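Transcriptional regulator, LacI family (Arthrobacter sp., PDB 4RKQ) probably represses transcription in response to a small effector, likely a sugar, bound in the cleft of its periplasmic-binding-protein-like domain. Local coordinates at residues A[195-201]-A[223-229]; A[131-137]-A[165-171]; A[68-74]-A[89-93]. One frame throughout, in Å; residues are numbered along the deposited sequence.

Contact 1: residues A[195-201]-A[223-229]; sequences ILAFNDL and VIGMDGI. With EDO (1,2-ethanediol), chain F.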
loop_
_atom_site.group_PDB
_atom_site.type_symbol
_atom_site.label_atom_id
_atom_site.label_comp_id
_atom_site.label_asym_id
_atom_site.label_seq_id
_atom_site.Cartn_x
_atom_site.Cartn_y
_atom_site.Cartn_z
ATOM N N ILE A 195 20.677 2.387 -13.592
ATOM C CA ILE A 195 19.511 3.249 -13.571
ATOM C C ILE A 195 19.126 3.599 -12.139
ATOM O O ILE A 195 18.901 2.698 -11.323
ATOM C CB ILE A 195 18.316 2.606 -14.280
ATOM C CG1 ILE A 195 18.639 2.385 -15.770
ATOM C CG2 ILE A 195 17.072 3.484 -14.134
ATOM C CD1 ILE A 195 17.549 1.705 -16.553
ATOM N N LEU A 196 19.056 4.908 -11.860
ATOM C CA LEU A 196 18.590 5.448 -10.572
ATOM C C LEU A 196 17.157 5.932 -10.787
ATOM O O LEU A 196 16.902 6.676 -11.728
ATOM C CB LEU A 196 19.439 6.635 -10.099
ATOM C CG LEU A 196 20.917 6.358 -9.812
ATOM C CD1 LEU A 196 21.631 7.668 -9.515
ATOM C CD2 LEU A 196 21.111 5.392 -8.663
ATOM N N ALA A 197 16.222 5.490 -9.946
ATOM C CA ALA A 197 14.850 5.894 -10.114
ATOM C C ALA A 197 14.439 6.813 -8.989
ATOM O O ALA A 197 14.878 6.671 -7.863
ATOM C CB ALA A 197 13.949 4.679 -10.162
ATOM N N PHE A 198 13.574 7.746 -9.340
ATOM C CA PHE A 198 12.985 8.703 -8.420
ATOM C C PHE A 198 12.491 8.037 -7.133
ATOM O O PHE A 198 12.704 8.547 -6.051
ATOM C CB PHE A 198 11.827 9.427 -9.153
ATOM C CG PHE A 198 11.080 10.362 -8.290
ATOM C CD1 PHE A 198 11.542 11.651 -8.081
ATOM C CD2 PHE A 198 9.915 9.949 -7.642
ATOM C CE1 PHE A 198 10.853 12.522 -7.238
ATOM C CE2 PHE A 198 9.225 10.825 -6.797
ATOM C CZ PHE A 198 9.689 12.109 -6.597
ATOM N N ASN A 199 11.791 6.914 -7.268
ATOM C CA ASN A 199 11.426 6.148 -6.133
ATOM C C ASN A 199 11.259 4.681 -6.474
ATOM O O ASN A 199 11.338 4.285 -7.663
ATOM C CB ASN A 199 10.125 6.708 -5.478
ATOM C CG ASN A 199 8.925 6.685 -6.406
ATOM O OD1 ASN A 199 8.916 6.027 -7.439
ATOM N ND2 ASN A 199 7.884 7.414 -6.016
ATOM N N ASP A 200 10.990 3.896 -5.433
ATOM C CA ASP A 200 10.775 2.427 -5.565
ATOM C C ASP A 200 9.633 2.001 -6.475
ATOM O O ASP A 200 9.768 1.030 -7.201
ATOM C CB ASP A 200 10.571 1.762 -4.208
ATOM C CG ASP A 200 11.840 1.724 -3.338
ATOM O OD1 ASP A 200 12.910 2.087 -3.835
ATOM O OD2 ASP A 200 11.731 1.307 -2.143
ATOM N N LEU A 201 8.498 2.692 -6.427
ATOM C CA LEU A 201 7.395 2.362 -7.302
ATOM C C LEU A 201 7.824 2.490 -8.777
ATOM O O LEU A 201 7.569 1.590 -9.598
ATOM C CB LEU A 201 6.231 3.303 -7.033
ATOM C CG LEU A 201 5.025 3.076 -7.918
ATOM C CD1 LEU A 201 4.508 1.680 -7.722
ATOM C CD2 LEU A 201 3.945 4.135 -7.671
ATOM N N VAL A 223 19.968 -1.434 -10.759
ATOM C CA VAL A 223 18.826 -0.557 -10.496
ATOM C C VAL A 223 18.848 -0.183 -9.016
ATOM O O VAL A 223 19.055 -1.057 -8.123
ATOM C CB VAL A 223 17.477 -1.194 -10.887
ATOM C CG1 VAL A 223 16.294 -0.264 -10.578
ATOM C CG2 VAL A 223 17.434 -1.572 -12.353
ATOM N N ILE A 224 18.713 1.120 -8.761
ATOM C CA ILE A 224 18.577 1.620 -7.421
ATOM C C ILE A 224 17.340 2.520 -7.284
ATOM O O ILE A 224 17.125 3.434 -8.063
ATOM C CB ILE A 224 19.816 2.415 -6.956
ATOM C CG1 ILE A 224 21.098 1.579 -7.099
ATOM C CG2 ILE A 224 19.649 2.812 -5.491
ATOM C CD1 ILE A 224 22.358 2.323 -6.714
ATOM N N GLY A 225 16.532 2.254 -6.265
ATOM C CA GLY A 225 15.373 3.100 -6.007
ATOM C C GLY A 225 15.555 4.027 -4.822
ATOM O O GLY A 225 16.668 4.317 -4.404
ATOM N N MET A 226 14.431 4.496 -4.295
ATOM C CA MET A 226 14.381 5.302 -3.095
ATOM C C MET A 226 13.017 5.083 -2.416
ATOM O O MET A 226 11.965 5.113 -3.064
ATOM C CB MET A 226 14.618 6.814 -3.405
ATOM C CG MET A 226 14.230 7.776 -2.263
ATOM S SD MET A 226 14.788 9.498 -2.496
ATOM C CE MET A 226 16.555 9.320 -2.251
ATOM N N ASP A 227 13.081 4.826 -1.118
ATOM C CA ASP A 227 11.943 4.868 -0.193
ATOM C C ASP A 227 12.053 3.720 0.817
ATOM O O ASP A 227 11.789 3.893 1.993
ATOM C CB ASP A 227 10.558 4.809 -0.882
ATOM C CG ASP A 227 10.080 6.141 -1.456
ATOM O OD1 ASP A 227 10.663 7.218 -1.163
ATOM O OD2 ASP A 227 9.064 6.117 -2.218
ATOM N N GLY A 228 12.434 2.543 0.359
ATOM C CA GLY A 228 12.456 1.380 1.246
ATOM C C GLY A 228 11.061 0.808 1.472
ATOM O O GLY A 228 10.771 0.324 2.552
ATOM N N ILE A 229 10.173 0.888 0.478
ATOM C CA ILE A 229 8.843 0.260 0.634
ATOM C C ILE A 229 8.998 -1.287 0.758
ATOM O O ILE A 229 9.874 -1.874 0.148
ATOM C CB ILE A 229 7.862 0.655 -0.494
ATOM C CG1 ILE A 229 8.354 0.272 -1.873
ATOM C CG2 ILE A 229 7.600 2.168 -0.485
ATOM C CD1 ILE A 229 7.357 0.511 -2.954
HETATM C C1 EDO F . 7.351 9.309 -2.672
HETATM O O1 EDO F . 7.500 7.928 -3.052
HETATM C C2 EDO F . 8.202 9.643 -1.468
HETATM O O2 EDO F . 9.560 9.509 -1.908
HETATM O O HOH W 1 12.260 -1.141 -1.133
HETATM O O HOH W 2 7.627 4.338 -3.893
#

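Contact 2: residues A[131-137]-A[165-171]; sequences IAYLEAG and SWSLIVA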
loop_
_atom_site.group_PDB
_atom_site.type_symbol
_atom_site.label_atom_id
_atom_site.label_comp_id
_atom_site.label_asym_id
_atom_site.label_seq_id
_atom_site.Cartn_x
_atom_site.Cartn_y
_atom_site.Cartn_z
ATOM N N ILE A 131 24.927 5.689 -17.301
ATOM C CA ILE A 131 23.932 5.814 -16.214
ATOM C C ILE A 131 22.693 6.568 -16.668
ATOM O O ILE A 131 22.791 7.471 -17.495
ATOM C CB ILE A 131 24.579 6.505 -15.006
ATOM C CG1 ILE A 131 25.647 5.570 -14.461
ATOM C CG2 ILE A 131 23.545 6.799 -13.918
ATOM C CD1 ILE A 131 26.492 6.117 -13.337
ATOM N N ALA A 132 21.515 6.225 -16.139
ATOM C CA ALA A 132 20.307 7.002 -16.451
ATOM C C ALA A 132 19.573 7.286 -15.161
ATOM O O ALA A 132 19.649 6.488 -14.238
ATOM C CB ALA A 132 19.424 6.273 -17.424
ATOM N N TYR A 133 18.962 8.467 -15.068
ATOM C CA TYR A 133 18.148 8.836 -13.892
ATOM C C TYR A 133 16.753 8.982 -14.428
ATOM O O TYR A 133 16.548 9.659 -15.406
ATOM C CB TYR A 133 18.581 10.160 -13.244
ATOM C CG TYR A 133 17.635 10.562 -12.128
ATOM C CD1 TYR A 133 17.546 9.821 -10.964
ATOM C CD2 TYR A 133 16.794 11.659 -12.274
ATOM C CE1 TYR A 133 16.646 10.172 -9.953
ATOM C CE2 TYR A 133 15.915 12.026 -11.274
ATOM C CZ TYR A 133 15.840 11.293 -10.124
ATOM O OH TYR A 133 14.934 11.689 -9.159
ATOM N N LEU A 134 15.808 8.324 -13.788
ATOM C CA LEU A 134 14.435 8.396 -14.196
ATOM C C LEU A 134 13.709 9.287 -13.188
ATOM O O LEU A 134 13.574 8.951 -12.035
ATOM C CB LEU A 134 13.841 6.988 -14.240
ATOM C CG LEU A 134 12.314 6.962 -14.318
ATOM C CD1 LEU A 134 11.806 7.648 -15.572
ATOM C CD2 LEU A 134 11.874 5.524 -14.226
ATOM N N GLU A 135 13.181 10.389 -13.683
ATOM C CA GLU A 135 12.626 11.459 -12.873
ATOM C C GLU A 135 11.108 11.321 -12.892
ATOM O O GLU A 135 10.547 10.944 -13.892
ATOM C CB GLU A 135 13.032 12.784 -13.559
ATOM C CG GLU A 135 12.434 14.066 -13.032
ATOM C CD GLU A 135 12.991 14.414 -11.681
ATOM O OE1 GLU A 135 12.764 13.616 -10.755
ATOM O OE2 GLU A 135 13.647 15.471 -11.543
ATOM N N ALA A 136 10.437 11.716 -11.821
ATOM C CA ALA A 136 8.968 11.775 -11.835
ATOM C C ALA A 136 8.572 13.173 -12.367
ATOM O O ALA A 136 9.025 14.198 -11.828
ATOM C CB ALA A 136 8.453 11.585 -10.436
ATOM N N GLY A 137 7.762 13.224 -13.408
ATOM C CA GLY A 137 7.299 14.515 -13.930
ATOM C C GLY A 137 6.872 14.423 -15.377
ATOM O O GLY A 137 6.522 13.352 -15.877
ATOM N N SER A 165 28.870 10.496 -17.998
ATOM C CA SER A 165 28.068 10.566 -19.195
ATOM C C SER A 165 26.786 9.877 -18.784
ATOM O O SER A 165 26.777 8.664 -18.486
ATOM C CB SER A 165 28.752 9.826 -20.342
ATOM O OG SER A 165 27.988 9.917 -21.523
ATOM N N TRP A 166 25.715 10.656 -18.700
ATOM C CA TRP A 166 24.456 10.137 -18.127
ATOM C C TRP A 166 23.285 10.685 -18.899
ATOM O O TRP A 166 23.435 11.665 -19.585
ATOM C CB TRP A 166 24.357 10.493 -16.632
ATOM C CG TRP A 166 24.161 11.956 -16.360
ATOM C CD1 TRP A 166 25.111 12.930 -16.360
ATOM C CD2 TRP A 166 22.929 12.590 -16.033
ATOM N NE1 TRP A 166 24.546 14.143 -16.069
ATOM C CE2 TRP A 166 23.201 13.958 -15.860
ATOM C CE3 TRP A 166 21.614 12.131 -15.876
ATOM C CZ2 TRP A 166 22.214 14.878 -15.530
ATOM C CZ3 TRP A 166 20.627 13.058 -15.546
ATOM C CH2 TRP A 166 20.934 14.417 -15.384
ATOM N N SER A 167 22.109 10.052 -18.792
ATOM C CA SER A 167 20.925 10.542 -19.463
ATOM C C SER A 167 19.783 10.728 -18.479
ATOM O O SER A 167 19.710 10.024 -17.502
ATOM C CB SER A 167 20.443 9.563 -20.505
ATOM O OG SER A 167 21.475 9.232 -21.383
ATOM N N LEU A 168 18.885 11.648 -18.795
ATOM C CA LEU A 168 17.662 11.873 -18.042
ATOM C C LEU A 168 16.433 11.332 -18.770
ATOM O O LEU A 168 16.208 11.626 -19.941
ATOM C CB LEU A 168 17.470 13.360 -17.809
ATOM C CG LEU A 168 16.238 13.766 -16.989
ATOM C CD1 LEU A 168 16.383 13.321 -15.541
ATOM C CD2 LEU A 168 16.071 15.293 -17.068
ATOM N N ILE A 169 15.626 10.568 -18.033
ATOM C CA ILE A 169 14.312 10.086 -18.481
ATOM C C ILE A 169 13.305 10.680 -17.509
ATOM O O ILE A 169 13.606 10.819 -16.315
ATOM C CB ILE A 169 14.197 8.555 -18.381
ATOM C CG1 ILE A 169 15.434 7.874 -18.950
ATOM C CG2 ILE A 169 12.932 8.046 -19.086
ATOM C CD1 ILE A 169 15.522 6.433 -18.531
ATOM N N VAL A 170 12.165 11.080 -18.045
ATOM C CA VAL A 170 11.069 11.650 -17.261
ATOM C C VAL A 170 9.822 10.848 -17.577
ATOM O O VAL A 170 9.599 10.467 -18.702
ATOM C CB VAL A 170 10.847 13.130 -17.595
ATOM C CG1 VAL A 170 9.692 13.708 -16.794
ATOM C CG2 VAL A 170 12.109 13.923 -17.290
ATOM N N ALA A 171 9.058 10.515 -16.544
ATOM C CA ALA A 171 7.794 9.822 -16.703
ATOM C C ALA A 171 6.891 10.185 -15.513
ATOM O O ALA A 171 7.370 10.627 -14.445
ATOM C CB ALA A 171 8.031 8.309 -16.761
HETATM O O HOH W 3 23.235 7.222 -20.254
#

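Contact 3: residues A[68-74]-A[89-93]; sequences APQVDAV and LGRRP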
loop_
_atom_site.group_PDB
_atom_site.type_symbol
_atom_site.label_atom_id
_atom_site.label_comp_id
_atom_site.label_asym_id
_atom_site.label_seq_id
_atom_site.Cartn_x
_atom_site.Cartn_y
_atom_site.Cartn_z
ATOM N N ALA A 68 -9.029 19.971 10.083
ATOM C CA ALA A 68 -8.789 20.972 11.127
ATOM C C ALA A 68 -9.772 20.923 12.302
ATOM O O ALA A 68 -9.329 20.763 13.470
ATOM C CB ALA A 68 -8.708 22.382 10.578
ATOM N N PRO A 69 -11.077 21.011 12.026
ATOM C CA PRO A 69 -12.008 21.042 13.177
ATOM C C PRO A 69 -12.115 19.758 14.011
ATOM O O PRO A 69 -12.646 19.816 15.098
ATOM C CB PRO A 69 -13.386 21.297 12.544
ATOM C CG PRO A 69 -13.217 21.214 11.069
ATOM C CD PRO A 69 -11.785 21.055 10.719
ATOM N N GLN A 70 -11.628 18.633 13.518
ATOM C CA GLN A 70 -11.682 17.400 14.278
ATOM C C GLN A 70 -10.331 16.935 14.787
ATOM O O GLN A 70 -10.217 15.841 15.301
ATOM C CB GLN A 70 -12.436 16.308 13.518
ATOM C CG GLN A 70 -11.842 15.866 12.241
ATOM C CD GLN A 70 -12.656 14.735 11.607
ATOM O OE1 GLN A 70 -12.698 13.602 12.093
ATOM N NE2 GLN A 70 -13.316 15.049 10.519
ATOM N N VAL A 71 -9.306 17.769 14.664
ATOM C CA VAL A 71 -7.980 17.405 15.118
ATOM C C VAL A 71 -7.325 18.545 15.849
ATOM O O VAL A 71 -7.755 19.674 15.759
ATOM C CB VAL A 71 -7.019 16.978 13.963
ATOM C CG1 VAL A 71 -7.656 15.833 13.205
ATOM C CG2 VAL A 71 -6.661 18.156 13.056
ATOM N N ASP A 72 -6.263 18.205 16.567
ATOM C CA ASP A 72 -5.469 19.146 17.305
ATOM C C ASP A 72 -4.195 19.488 16.568
ATOM O O ASP A 72 -3.478 20.412 16.956
ATOM C CB ASP A 72 -5.084 18.520 18.629
ATOM C CG ASP A 72 -6.278 18.225 19.495
ATOM O OD1 ASP A 72 -7.227 19.043 19.525
ATOM O OD2 ASP A 72 -6.295 17.130 20.081
ATOM N N ALA A 73 -3.897 18.737 15.517
ATOM C CA ALA A 73 -2.624 18.878 14.791
ATOM C C ALA A 73 -2.721 18.064 13.528
ATOM O O ALA A 73 -3.538 17.124 13.462
ATOM C CB ALA A 73 -1.458 18.349 15.624
ATOM N N VAL A 74 -1.842 18.355 12.574
ATOM C CA VAL A 74 -1.812 17.588 11.326
ATOM C C VAL A 74 -0.394 17.238 10.990
ATOM O O VAL A 74 0.479 18.053 11.164
ATOM C CB VAL A 74 -2.421 18.362 10.151
ATOM C CG1 VAL A 74 -2.232 17.620 8.825
ATOM C CG2 VAL A 74 -3.902 18.651 10.404
ATOM N N LEU A 89 -4.793 26.286 10.041
ATOM C CA LEU A 89 -4.740 25.643 11.354
ATOM C C LEU A 89 -4.558 26.587 12.529
ATOM O O LEU A 89 -4.841 26.177 13.664
ATOM C CB LEU A 89 -3.637 24.563 11.375
ATOM C CG LEU A 89 -4.058 23.248 10.692
ATOM C CD1 LEU A 89 -2.815 22.443 10.287
ATOM C CD2 LEU A 89 -4.978 22.361 11.527
ATOM N N GLY A 90 -4.067 27.814 12.293
ATOM C CA GLY A 90 -3.860 28.753 13.401
ATOM C C GLY A 90 -2.695 28.261 14.249
ATOM O O GLY A 90 -1.644 28.003 13.728
ATOM N N ARG A 91 -2.909 28.073 15.536
ATOM C CA ARG A 91 -1.876 27.566 16.469
ATOM C C ARG A 91 -1.863 26.039 16.603
ATOM O O ARG A 91 -1.032 25.453 17.335
ATOM C CB ARG A 91 -2.079 28.213 17.855
ATOM C CG ARG A 91 -1.720 29.687 17.838
ATOM C CD ARG A 91 -2.183 30.385 19.080
ATOM N NE ARG A 91 -1.653 29.744 20.296
ATOM C CZ ARG A 91 -0.519 30.059 20.906
ATOM N NH1 ARG A 91 0.252 31.014 20.439
ATOM N NH2 ARG A 91 -0.178 29.420 22.029
ATOM N N ARG A 92 -2.821 25.377 15.944
ATOM C CA ARG A 92 -2.809 23.917 15.875
ATOM C C ARG A 92 -1.643 23.520 14.932
ATOM O O ARG A 92 -1.565 23.958 13.802
ATOM C CB ARG A 92 -4.164 23.368 15.368
ATOM C CG ARG A 92 -5.374 23.789 16.193
ATOM C CD ARG A 92 -6.701 23.480 15.525
ATOM N NE ARG A 92 -6.943 24.431 14.445
ATOM C CZ ARG A 92 -8.116 24.657 13.887
ATOM N NH1 ARG A 92 -9.191 23.960 14.263
ATOM N NH2 ARG A 92 -8.199 25.540 12.894
ATOM N N PRO A 93 -0.680 22.759 15.439
ATOM C CA PRO A 93 0.575 22.576 14.703
ATOM C C PRO A 93 0.430 21.687 13.469
ATOM O O PRO A 93 -0.281 20.664 13.506
ATOM C CB PRO A 93 1.519 21.917 15.742
ATOM C CG PRO A 93 0.659 21.461 16.861
ATOM C CD PRO A 93 -0.629 22.227 16.822
HETATM O O HOH W 4 -9.512 21.791 16.186
#

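Contact 1: residues A[195-201]-A[223-229]
Val223 enters the contact beside Ile195, the two side chains on the same face of a parallel strand pair whose axes run 4.9 Å apart at 16°. Helix 200-212 packs on that face, through Val206 against Ile195 and Leu207 and Leu210 against Val223. Ile224 uses both its backbone N and its O: the N donates to Ile195 O, and the O accepts from Ala197 N at 2.9 Å. Its side chain lies on the other face next to Leu196, both pointing the same way, with Leu196 CD2 3.7 Å from Ile224 CB. At Gly225 the strand draws close to Asp200, whose OD1 sits 3.4 Å from Gly225 C. This is the parallel beta-alpha-beta unit of a periplasmic-binding-protein-like domain, strand 194-197 crossing over through helix 200-212 to strand 222-225, and the C-terminal ends of both strands open into loops here. Met226 marks a corner in the chain; its O accepts Asp200 N at 2.8 Å, tying the first turn of the helix to the loop. Asn199 is the N-cap, its OD1 taken by Met202 N. Asp227 turns its carboxylate to a 1,2-ethanediol, probably from the crystallisation liquor: OD1 accepts from O2 of the diol and OD2 from O1, while Asn199 ND2 donates to that same O1 at 3.0 Å. Arg151 and Asn27 also bond the diol. Gly228 N makes a weak bond to Asp200 OD2, and Ile229 N a better one at 3.1 Å, nearly along the C-O axis of the carboxylate. With water 1 as a third donor, OD2 is gripped three ways, whereas OD1 is held by Thr241. Ile229 folds its CG1 back between its own N and carbonyl carbon (chi1 59°), laying that atom 3.5 Å from Asp200 CB.

Contact 2: residues A[131-137]-A[165-171]
Tyr133 and Leu168 lie side by side and point the same way, Leu168 CD1 meeting the edge of the tyrosine ring in its plane, 3.7 Å from CD2. The same methyl also touches Glu135 CB. Trp166 stands on this face as well: with CG between its own N and carbonyl carbon (chi1 69°), the indole swings along the strand until CZ3 comes 4.2 Å from Tyr133 CB, and its NE1 bonds Asp160 of helix 150-161. Glu135 bends at chi2 (71°), turning its carboxylate off the neighbouring strand; Thr149 holds OE1, to which Tyr133 OH adds a weak bond. On the other face Leu134 and Ile169 cross obliquely, Leu134 CD1 resting 3.7 Å from Ile169 CG2 and 4.0 Å from Ala171 CB, with helices 175-188 and 200-212 packed over them. Beneath the side chains, six backbone hydrogen bonds alternate from Ser167 N to Gly137 N; the last, to Ala171 O at 2.8 Å, has its donor well above the carbonyl plane. The strand axes cross at -27°, and helix 150-161 links them on the tyrosine face: a parallel beta-alpha-beta unit at the edge of a Rossmann-like subdomain of the periplasmic-binding-protein fold.

Contact 3: residues A[68-74]-A[89-93]
Arg92 reaches back over residues 68-72 with its whole length, and more of its surface is buried here than that of any other residue. Its CB rests 3.4 Å from Asp72 O, and its CD passes near Val71 O. A bend at chi3 (-75°) then turns the guanidinium towards the short 3-10 segment 68-70, where Ala68 CB lies over one face of the group, offset towards its rim and 3.9 Å from NH2. The NE end is fixed from its own side of the contact: NE donates to Leu89 O at 2.8 Å, almost straight, with that oxygen close to the guanidinium plane. Arg92 N bonds the same oxygen from the opposite face of the carbonyl, closing the type II' turn Leu89-Arg92 that follows helix 82-89. At the other end of the group NH2 bonds Val88 O, while NH1 donates to water 4, which in turn donates to Val71 O and so carries the arginine's reach to the facing backbone.

Leu89 fills the apolar side. It crosses Val74 at about a right angle, CD1 lying 3.9 Å from Val74 CG2, and its CD2 meets Ala68 CB at 3.8 Å. Pro93 comes close behind in buried surface. Its CD packs against Asp72 O and its CG against Ala73 CB, and its O takes Val74 N at 2.9 Å, in the carbonyl plane. That bond begins the pairing of strand 73-76 with strand 94-97, and Leu257 of helix 246-262 packs on both Ala73 and Pro93.

The chemistry implies a join held by one direct backbone bond, a small apolar patch and a water bridge. The guanidinium is steadied mainly by Leu89 O and Val88 O on its own side, and it reaches the facing segment by packing and through water 4.

Overall arrangement
The strands of all three contacts can be traced through one continuous mixed sheet spanning the two lobes usual in this family. Contacts 1 and 2 are neighbours towards one end, their centres 12 Å apart: strand 194-197 lies directly beside strand 131-136, with Leu196 O 2.9 Å from Leu134 N and Leu196 N equally close to Ala132 O, both probable hydrogen bonds. Contact 3 lies towards the other end, its centre 33 Å from that of contact 1 and 39 Å from that of contact 2, across the chain's centre from the latter. The bound 1,2-ethanediol sits at contact 1 and also bonds Asn27, consistent with a place in the effector cleft; contact 3 is remote from it.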